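Long-range contact in TbpB (Actinobacillus pleuropneumoniae, PDB 3HOL), which probably binds host transferrin at the bacterial surface as the lipoprotein component of a receptor for iron acquisition: residues N205-A210 / Q232-G237. Residues are numbered along the deposited sequence; the frame is centred on the assembly and turned at random.
Sequences NRFTGA and QSLEGG
R206 NE meets E235 OE2 at 2.9 Å with an almost straight N-H...O angle of 170°, while NH2 reaches the syn lone pair of OE1: a bidentate pair, each nitrogen serving its own oxygen. This salt bridge spans two neighbouring antiparallel strands of the N-lobe beta barrel. The two charged planes lie only 25° apart, and the paired bonds fix the rotation of both. Bends at chi2 and chi3 fold the arginine back over G236 and G237, bringing its guanidinium face above their peptide; glycine suits 237 because a CB there would strike NH1. NH1 also donates to Y239 OH, a further hold on this buried charge.

On the other face, F207 turns CG between its backbone N and carbonyl carbon (chi1 44°), laying the ring over G236. G236 CA sits 3.8 Å from the ring centroid in a CH-pi contact, and glycine suits this place because the ring lies where a CB would stand. L234 CD2 touches the ring at its edge near CD1, and F238 meets it edge-to-face, with M246 and A200 adding apolar contacts. F207 and G236 exchange two backbone hydrogen bonds, as do G209 and L234, the longest being L234 N to G209 O at 3.2 Å.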
ATOM      1  N   ASN A 205       3.377  -3.295  -4.320  1.00  8.86           N
ATOM      2  CA  ASN A 205       4.520  -2.449  -3.947  1.00  9.53           C
ATOM      3  C   ASN A 205       5.278  -3.042  -2.759  1.00  9.71           C
ATOM      4  O   ASN A 205       6.006  -2.331  -2.069  1.00  9.50           O
ATOM      5  CB  ASN A 205       4.129  -0.971  -3.713  1.00  9.71           C
ATOM      6  CG  ASN A 205       3.003  -0.815  -2.713  1.00 10.36           C
ATOM      7  OD1 ASN A 205       2.930  -1.570  -1.752  1.00 11.18           O
ATOM      8  ND2 ASN A 205       2.089   0.133  -2.960  1.00  8.37           N
ATOM      9  N   ARG A 206       5.114  -4.351  -2.532  1.00  9.04           N
ATOM     10  CA  ARG A 206       5.778  -5.002  -1.395  1.00  8.73           C
ATOM     11  C   ARG A 206       6.777  -6.051  -1.875  1.00  8.91           C
ATOM     12  O   ARG A 206       6.771  -6.454  -3.049  1.00  8.54           O
ATOM     13  CB  ARG A 206       4.744  -5.650  -0.436  1.00  8.34           C
ATOM     14  CG  ARG A 206       3.609  -4.727   0.017  1.00  8.91           C
ATOM     15  CD  ARG A 206       4.125  -3.536   0.791  1.00  6.09           C
ATOM     16  NE  ARG A 206       4.540  -3.903   2.135  1.00  6.16           N
ATOM     17  CZ  ARG A 206       4.765  -3.019   3.107  1.00  7.57           C
ATOM     18  NH1 ARG A 206       4.617  -1.721   2.871  1.00  4.55           N
ATOM     19  NH2 ARG A 206       5.148  -3.422   4.324  1.00  6.41           N
ATOM     20  N   PHE A 207       7.694  -6.439  -0.992  1.00  9.06           N
ATOM     21  CA  PHE A 207       8.555  -7.567  -1.293  1.00  9.20           C
ATOM     22  C   PHE A 207       8.504  -8.548  -0.129  1.00  9.68           C
ATOM     23  O   PHE A 207       8.366  -8.134   1.044  1.00  9.20           O
ATOM     24  CB  PHE A 207       9.992  -7.126  -1.646  1.00  8.42           C
ATOM     25  CG  PHE A 207      10.532  -6.069  -0.731  1.00  9.02           C
ATOM     26  CD1 PHE A 207      11.188  -6.413   0.435  1.00 11.16           C
ATOM     27  CD2 PHE A 207      10.296  -4.709  -0.987  1.00 10.63           C
ATOM     28  CE1 PHE A 207      11.652  -5.414   1.332  1.00  9.11           C
ATOM     29  CE2 PHE A 207      10.763  -3.735  -0.133  1.00 10.00           C
ATOM     30  CZ  PHE A 207      11.456  -4.099   1.047  1.00  8.82           C
ATOM     31  N   THR A 208       8.598  -9.854  -0.455  1.00  9.98           N
ATOM     32  CA  THR A 208       8.642 -10.918   0.563  1.00  9.01           C
ATOM     33  C   THR A 208       9.743 -11.911   0.256  1.00  8.81           C
ATOM     34  O   THR A 208      10.019 -12.250  -0.932  1.00  8.56           O
ATOM     35  CB  THR A 208       7.304 -11.709   0.632  1.00 10.77           C
ATOM     36  OG1 THR A 208       6.992 -12.201  -0.669  1.00 11.69           O
ATOM     37  CG2 THR A 208       6.152 -10.811   1.057  1.00  8.73           C
ATOM     38  N   GLY A 209      10.394 -12.413   1.302  1.00  9.11           N
ATOM     39  CA  GLY A 209      11.497 -13.314   1.059  1.00  9.24           C
ATOM     40  C   GLY A 209      12.183 -13.785   2.317  1.00 10.10           C
ATOM     41  O   GLY A 209      11.513 -14.028   3.327  1.00  9.91           O
ATOM     42  N   ALA A 210      13.523 -13.862   2.263  1.00 10.48           N
ATOM     43  CA  ALA A 210      14.310 -14.480   3.307  1.00 10.75           C
ATOM     44  C   ALA A 210      15.600 -13.737   3.606  1.00 11.34           C
ATOM     45  O   ALA A 210      16.197 -13.111   2.715  1.00 12.48           O
ATOM     46  CB  ALA A 210      14.608 -15.966   2.918  1.00 10.75           C
ATOM     47  N   GLN A 232      12.673 -16.601   7.346  1.00 11.15           N
ATOM     48  CA  GLN A 232      11.791 -16.732   6.187  1.00 13.00           C
ATOM     49  C   GLN A 232      10.730 -15.663   6.259  1.00 11.80           C
ATOM     50  O   GLN A 232       9.701 -15.767   5.579  1.00 12.47           O
ATOM     51  CB  GLN A 232      11.088 -18.119   6.195  1.00 13.41           C
ATOM     52  CG  GLN A 232      11.989 -19.338   6.109  1.00 21.69           C
ATOM     53  CD  GLN A 232      13.148 -19.243   5.097  1.00 29.88           C
ATOM     54  OE1 GLN A 232      14.323 -19.419   5.475  1.00 31.44           O
ATOM     55  NE2 GLN A 232      12.827 -18.983   3.811  1.00 32.79           N
ATOM     56  N   SER A 233      10.930 -14.628   7.076  1.00 11.21           N
ATOM     57  CA  SER A 233       9.865 -13.628   7.254  1.00 10.58           C
ATOM     58  C   SER A 233      10.348 -12.214   6.927  1.00 10.57           C
ATOM     59  O   SER A 233      10.056 -11.242   7.645  1.00  9.50           O
ATOM     60  CB  SER A 233       9.285 -13.690   8.676  1.00 10.18           C
ATOM     61  OG  SER A 233      10.307 -13.407   9.648  1.00 12.42           O
ATOM     62  N   LEU A 234      11.100 -12.092   5.843  1.00  9.88           N
ATOM     63  CA  LEU A 234      11.487 -10.762   5.380  1.00  9.40           C
ATOM     64  C   LEU A 234      10.312 -10.182   4.606  1.00  8.78           C
ATOM     65  O   LEU A 234       9.815 -10.809   3.661  1.00  8.78           O
ATOM     66  CB  LEU A 234      12.725 -10.831   4.471  1.00  9.33           C
ATOM     67  CG  LEU A 234      13.318  -9.443   4.125  1.00 12.06           C
ATOM     68  CD1 LEU A 234      14.858  -9.509   4.038  1.00 13.94           C
ATOM     69  CD2 LEU A 234      12.757  -8.928   2.834  1.00 12.96           C
ATOM     70  N   GLU A 235       9.882  -8.980   4.969  1.00  7.53           N
ATOM     71  CA  GLU A 235       8.766  -8.327   4.262  1.00  7.89           C
ATOM     72  C   GLU A 235       8.981  -6.859   4.371  1.00  8.54           C
ATOM     73  O   GLU A 235       9.300  -6.331   5.486  1.00  8.62           O
ATOM     74  CB  GLU A 235       7.385  -8.703   4.868  1.00  7.68           C
ATOM     75  CG  GLU A 235       6.113  -8.424   3.973  1.00  8.23           C
ATOM     76  CD  GLU A 235       5.616  -6.963   3.920  1.00  9.37           C
ATOM     77  OE1 GLU A 235       6.021  -6.104   4.764  1.00  8.52           O
ATOM     78  OE2 GLU A 235       4.764  -6.661   3.024  1.00  8.80           O
ATOM     79  N   GLY A 236       8.789  -6.168   3.243  1.00  7.45           N
ATOM     80  CA  GLY A 236       8.856  -4.699   3.285  1.00  8.19           C
ATOM     81  C   GLY A 236       8.134  -4.088   2.114  1.00  8.03           C
ATOM     82  O   GLY A 236       7.420  -4.786   1.435  1.00  7.83           O
ATOM     83  N   GLY A 237       8.326  -2.786   1.896  1.00  7.76           N
ATOM     84  CA  GLY A 237       7.629  -2.099   0.829  1.00  8.23           C
ATOM     85  C   GLY A 237       8.486  -1.037   0.171  1.00  8.30           C
ATOM     86  O   GLY A 237       9.512  -0.596   0.744  1.00  7.36           O
TER